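Local coordinates for cell surface protein (Faecalibacterium prausnitzii A2-165, PDB 4GT6) that is of unknown function but, as an extracellular leucine-rich repeat protein of the BspA type, probably binds other proteins through this N-terminal part of a longer chain, at residues Ser157-Pro168 with Phe179-Pro190. Sequence-based numbering, arbitrary orientation.
With EDO (1,2-ethanediol), chain J; EDO (1,2-ethanediol), chain H.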
loop_
_atom_site.group_PDB
_atom_site.type_symbol
_atom_site.label_atom_id
_atom_site.label_comp_id
_atom_site.label_asym_id
_atom_site.label_seq_id
_atom_site.Cartn_x
_atom_site.Cartn_y
_atom_site.Cartn_z
ATOM N N SER A 157 -3.114 3.370 -1.497
ATOM C CA SER A 157 -1.685 3.503 -1.783
ATOM C C SER A 157 -1.329 4.956 -2.135
ATOM O O SER A 157 -2.036 5.580 -2.936
ATOM C CB SER A 157 -1.262 2.593 -2.932
ATOM O OG SER A 157 -1.552 1.240 -2.646
ATOM N N TYR A 158 -0.248 5.490 -1.512
ATOM C CA TYR A 158 0.295 6.836 -1.778
ATOM C C TYR A 158 -0.707 7.962 -1.487
ATOM O O TYR A 158 -0.616 9.066 -2.047
ATOM C CB TYR A 158 0.875 6.938 -3.215
ATOM C CG TYR A 158 1.854 5.813 -3.453
ATOM C CD1 TYR A 158 3.044 5.735 -2.729
ATOM C CD2 TYR A 158 1.541 4.760 -4.307
ATOM C CE1 TYR A 158 3.911 4.654 -2.876
ATOM C CE2 TYR A 158 2.413 3.681 -4.476
ATOM C CZ TYR A 158 3.605 3.647 -3.773
ATOM O OH TYR A 158 4.475 2.592 -3.915
ATOM N N CYS A 159 -1.567 7.735 -0.494
ATOM C CA CYS A 159 -2.399 8.817 0.035
ATOM C C CYS A 159 -1.515 9.500 1.060
ATOM O O CYS A 159 -1.567 9.193 2.255
ATOM C CB CYS A 159 -3.703 8.281 0.617
ATOM S SG CYS A 159 -4.871 7.741 -0.654
ATOM N N TYR A 160 -0.637 10.407 0.556
ATOM C CA TYR A 160 0.434 11.043 1.350
ATOM C C TYR A 160 -0.005 11.859 2.554
ATOM O O TYR A 160 0.821 12.073 3.454
ATOM C CB TYR A 160 1.303 11.943 0.466
ATOM C CG TYR A 160 1.986 11.207 -0.667
ATOM C CD1 TYR A 160 2.698 10.031 -0.433
ATOM C CD2 TYR A 160 2.004 11.737 -1.955
ATOM C CE1 TYR A 160 3.350 9.364 -1.469
ATOM C CE2 TYR A 160 2.655 11.080 -3.000
ATOM C CZ TYR A 160 3.324 9.892 -2.751
ATOM O OH TYR A 160 3.992 9.256 -3.769
ATOM N N SER A 161 -1.249 12.336 2.580
ATOM C CA SER A 161 -1.756 13.137 3.705
ATOM C C SER A 161 -2.593 12.338 4.688
ATOM O O SER A 161 -3.011 12.889 5.706
ATOM C CB SER A 161 -2.621 14.287 3.186
ATOM O OG SER A 161 -1.868 15.083 2.296
ATOM N N LEU A 162 -2.903 11.093 4.355
ATOM C CA LEU A 162 -3.828 10.255 5.127
ATOM C C LEU A 162 -3.142 9.785 6.421
ATOM O O LEU A 162 -2.283 8.908 6.376
ATOM C CB LEU A 162 -4.311 9.076 4.253
ATOM C CG LEU A 162 -5.310 8.088 4.878
ATOM C CD1 LEU A 162 -6.618 8.792 5.281
ATOM C CD2 LEU A 162 -5.632 6.965 3.886
ATOM N N HIS A 163 -3.514 10.395 7.548
ATOM C CA HIS A 163 -2.838 10.113 8.825
ATOM C C HIS A 163 -3.670 9.266 9.792
ATOM O O HIS A 163 -3.114 8.765 10.777
ATOM C CB HIS A 163 -2.394 11.418 9.502
ATOM C CG HIS A 163 -3.526 12.336 9.857
ATOM N ND1 HIS A 163 -4.313 12.112 10.974
ATOM C CD2 HIS A 163 -3.981 13.439 9.215
ATOM C CE1 HIS A 163 -5.200 13.098 10.992
ATOM N NE2 HIS A 163 -5.060 13.900 9.937
ATOM N N THR A 164 -4.988 9.151 9.559
ATOM C CA THR A 164 -5.866 8.359 10.428
ATOM C C THR A 164 -6.884 7.617 9.582
ATOM O O THR A 164 -7.541 8.222 8.731
ATOM C CB THR A 164 -6.570 9.250 11.487
ATOM O OG1 THR A 164 -5.599 9.966 12.247
ATOM C CG2 THR A 164 -7.452 8.452 12.446
ATOM N N VAL A 165 -7.023 6.306 9.830
ATOM C CA VAL A 165 -8.025 5.467 9.174
ATOM C C VAL A 165 -8.714 4.667 10.259
ATOM O O VAL A 165 -8.042 4.003 11.063
ATOM C CB VAL A 165 -7.507 4.544 8.029
ATOM C CG1 VAL A 165 -8.634 3.650 7.481
ATOM C CG2 VAL A 165 -6.918 5.355 6.878
ATOM N N THR A 166 -10.040 4.708 10.272
ATOM C CA THR A 166 -10.827 3.915 11.208
ATOM C C THR A 166 -11.432 2.748 10.437
ATOM O O THR A 166 -12.198 2.957 9.488
ATOM C CB THR A 166 -11.873 4.781 11.916
ATOM O OG1 THR A 166 -11.176 5.814 12.610
ATOM C CG2 THR A 166 -12.748 3.969 12.909
ATOM N N LEU A 167 -11.036 1.513 10.815
ATOM C CA LEU A 167 -11.576 0.317 10.183
ATOM C C LEU A 167 -12.678 -0.260 11.048
ATOM O O LEU A 167 -12.540 -0.273 12.274
ATOM C CB LEU A 167 -10.482 -0.740 9.935
ATOM C CG LEU A 167 -9.355 -0.367 8.957
ATOM C CD1 LEU A 167 -8.460 -1.569 8.729
ATOM C CD2 LEU A 167 -9.911 0.072 7.624
ATOM N N PRO A 168 -13.771 -0.758 10.431
ATOM C CA PRO A 168 -14.871 -1.322 11.226
ATOM C C PRO A 168 -14.621 -2.760 11.653
ATOM O O PRO A 168 -13.776 -3.443 11.079
ATOM C CB PRO A 168 -16.039 -1.268 10.237
ATOM C CG PRO A 168 -15.418 -1.494 8.918
ATOM C CD PRO A 168 -14.070 -0.814 8.985
ATOM N N PHE A 179 -2.375 0.359 2.396
ATOM C CA PHE A 179 -1.974 1.646 2.993
ATOM C C PHE A 179 -0.535 1.983 2.685
ATOM O O PHE A 179 0.079 2.765 3.423
ATOM C CB PHE A 179 -2.190 1.627 4.526
ATOM C CG PHE A 179 -3.640 1.424 4.884
ATOM C CD1 PHE A 179 -4.539 2.483 4.835
ATOM C CD2 PHE A 179 -4.123 0.159 5.205
ATOM C CE1 PHE A 179 -5.895 2.284 5.117
ATOM C CE2 PHE A 179 -5.471 -0.032 5.536
ATOM C CZ PHE A 179 -6.344 1.029 5.492
ATOM N N THR A 180 0.023 1.417 1.598
ATOM C CA THR A 180 1.415 1.743 1.233
ATOM C C THR A 180 1.616 3.258 1.102
ATOM O O THR A 180 0.817 3.930 0.445
ATOM C CB THR A 180 1.796 1.078 -0.110
ATOM O OG1 THR A 180 1.750 -0.325 0.022
ATOM C CG2 THR A 180 3.186 1.474 -0.598
ATOM N N GLY A 181 2.669 3.782 1.727
ATOM C CA GLY A 181 3.048 5.180 1.549
ATOM C C GLY A 181 2.151 6.229 2.166
ATOM O O GLY A 181 2.310 7.413 1.859
ATOM N N THR A 182 1.248 5.826 3.068
ATOM C CA THR A 182 0.343 6.761 3.737
ATOM C C THR A 182 1.039 7.444 4.924
ATOM O O THR A 182 2.118 7.026 5.348
ATOM C CB THR A 182 -0.957 6.060 4.171
ATOM O OG1 THR A 182 -0.636 5.014 5.089
ATOM C CG2 THR A 182 -1.756 5.525 2.983
ATOM N N ALA A 183 0.397 8.473 5.475
ATOM C CA ALA A 183 0.938 9.240 6.602
ATOM C C ALA A 183 0.396 8.732 7.941
ATOM O O ALA A 183 0.418 9.494 8.915
ATOM C CB ALA A 183 0.588 10.721 6.427
ATOM N N LEU A 184 -0.090 7.456 8.008
ATOM C CA LEU A 184 -0.682 6.914 9.246
ATOM C C LEU A 184 0.255 7.072 10.444
ATOM O O LEU A 184 1.415 6.668 10.353
ATOM C CB LEU A 184 -0.999 5.412 9.069
ATOM C CG LEU A 184 -2.122 5.064 8.090
ATOM C CD1 LEU A 184 -2.218 3.543 7.939
ATOM C CD2 LEU A 184 -3.477 5.666 8.565
ATOM N N THR A 185 -0.231 7.671 11.539
ATOM C CA THR A 185 0.585 7.834 12.760
ATOM C C THR A 185 0.300 6.657 13.706
ATOM O O THR A 185 1.082 6.359 14.613
ATOM C CB THR A 185 0.296 9.203 13.411
ATOM O OG1 THR A 185 -1.125 9.367 13.533
ATOM C CG2 THR A 185 0.830 10.349 12.575
ATOM N N GLN A 186 -0.847 6.006 13.495
ATOM C CA GLN A 186 -1.270 4.835 14.241
ATOM C C GLN A 186 -2.127 3.939 13.369
ATOM O O GLN A 186 -2.739 4.402 12.390
ATOM C CB GLN A 186 -2.041 5.198 15.534
ATOM C CG GLN A 186 -3.417 5.860 15.298
ATOM C CD GLN A 186 -3.301 7.243 14.696
ATOM O OE1 GLN A 186 -2.568 8.101 15.202
ATOM N NE2 GLN A 186 -3.921 7.453 13.533
ATOM N N ILE A 187 -2.139 2.637 13.730
ATOM C CA ILE A 187 -2.912 1.562 13.104
ATOM C C ILE A 187 -3.652 0.769 14.176
ATOM O O ILE A 187 -3.028 0.394 15.174
ATOM C CB ILE A 187 -1.979 0.584 12.305
ATOM C CG1 ILE A 187 -1.268 1.231 11.117
ATOM C CG2 ILE A 187 -2.732 -0.661 11.840
ATOM C CD1 ILE A 187 -0.076 0.349 10.671
ATOM N N HIS A 188 -4.956 0.475 13.963
ATOM C CA HIS A 188 -5.673 -0.460 14.820
ATOM C C HIS A 188 -6.233 -1.546 13.914
ATOM O O HIS A 188 -6.963 -1.245 12.962
ATOM C CB HIS A 188 -6.766 0.165 15.695
ATOM C CG HIS A 188 -7.501 -0.882 16.489
ATOM N ND1 HIS A 188 -6.909 -1.512 17.566
ATOM C CD2 HIS A 188 -8.711 -1.450 16.262
ATOM C CE1 HIS A 188 -7.796 -2.394 18.001
ATOM N NE2 HIS A 188 -8.899 -2.386 17.252
ATOM N N ILE A 189 -5.841 -2.799 14.171
ATOM C CA ILE A 189 -6.323 -3.956 13.420
ATOM C C ILE A 189 -7.567 -4.497 14.123
ATOM O O ILE A 189 -7.444 -4.971 15.261
ATOM C CB ILE A 189 -5.216 -5.053 13.283
ATOM C CG1 ILE A 189 -3.876 -4.472 12.711
ATOM C CG2 ILE A 189 -5.736 -6.241 12.470
ATOM C CD1 ILE A 189 -3.945 -3.774 11.291
ATOM N N PRO A 190 -8.768 -4.470 13.485
ATOM C CA PRO A 190 -9.964 -4.994 14.177
ATOM C C PRO A 190 -9.899 -6.520 14.362
ATOM O O PRO A 190 -9.137 -7.217 13.674
ATOM C CB PRO A 190 -11.127 -4.535 13.298
ATOM C CG PRO A 190 -10.546 -4.232 11.977
ATOM C CD PRO A 190 -9.092 -3.906 12.157
HETATM C C1 EDO J . -5.315 1.900 10.282
HETATM O O1 EDO J . -6.031 1.748 11.492
HETATM C C2 EDO J . -5.775 0.815 9.295
HETATM O O2 EDO J . -5.591 -0.461 9.896
HETATM C C1 EDO H . 4.142 10.411 5.446
HETATM O O1 EDO H . 5.356 10.621 6.109
HETATM C C2 EDO H . 4.317 9.388 4.304
HETATM O O2 EDO H . 4.774 8.113 4.787
HETATM O O HOH W 1 -5.274 5.308 12.014
HETATM O O HOH W 2 -8.688 1.009 12.549
#
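Y158 N points almost straight at T180 O, 2.7 Å away with an N-H...O angle of 173°, and fastens the loop of one coil to that of the next. H163 O accepts from T185 N at 3.2 Å and, weakly, from Q186 NE2. The bent side chain of Q186 brings that amide back across the gap, where NE2 also makes a long, weak bond to T164 OG1. L162 O gets a weak bond from A183 N. Such rung-to-rung bonding of successive coils marks the leucine-rich repeat solenoid, here of the BspA type, but between strands 164-166 and 186-189 direct backbone bonding gives way to waters and an ethanediol. Water 1 accepts from V165 N and from Q186 NE2 and donates to Q186 O, 2.7 Å away. A second water joins L167 N to H188 O, while the ethanediol of chain J, probably from the crystallisation liquor, accepts from H188 N through its O1 and passes a hydrogen bond to V165 O at 3.1 Å. Beside this ethanediol, V165, L167 and F179 form an apolar cluster. V165 sets CG1 anti to its own nitrogen (chi1 176°) and offers both methyls to F179, CG2 lying 3.7 Å from CE1; the ring meets L167 CD2 at its edge and the ethanediol over one face, and F201 of the following coil also packs on it. Were F179 replaced by an alanine, V165 and L167 would probably face a gap and F201 would lose its ring partner. At the turn, F179 O accepts from both T182 N and T182 OG1, the hydroxyl at 2.9 Å, on the same face of the carbonyl.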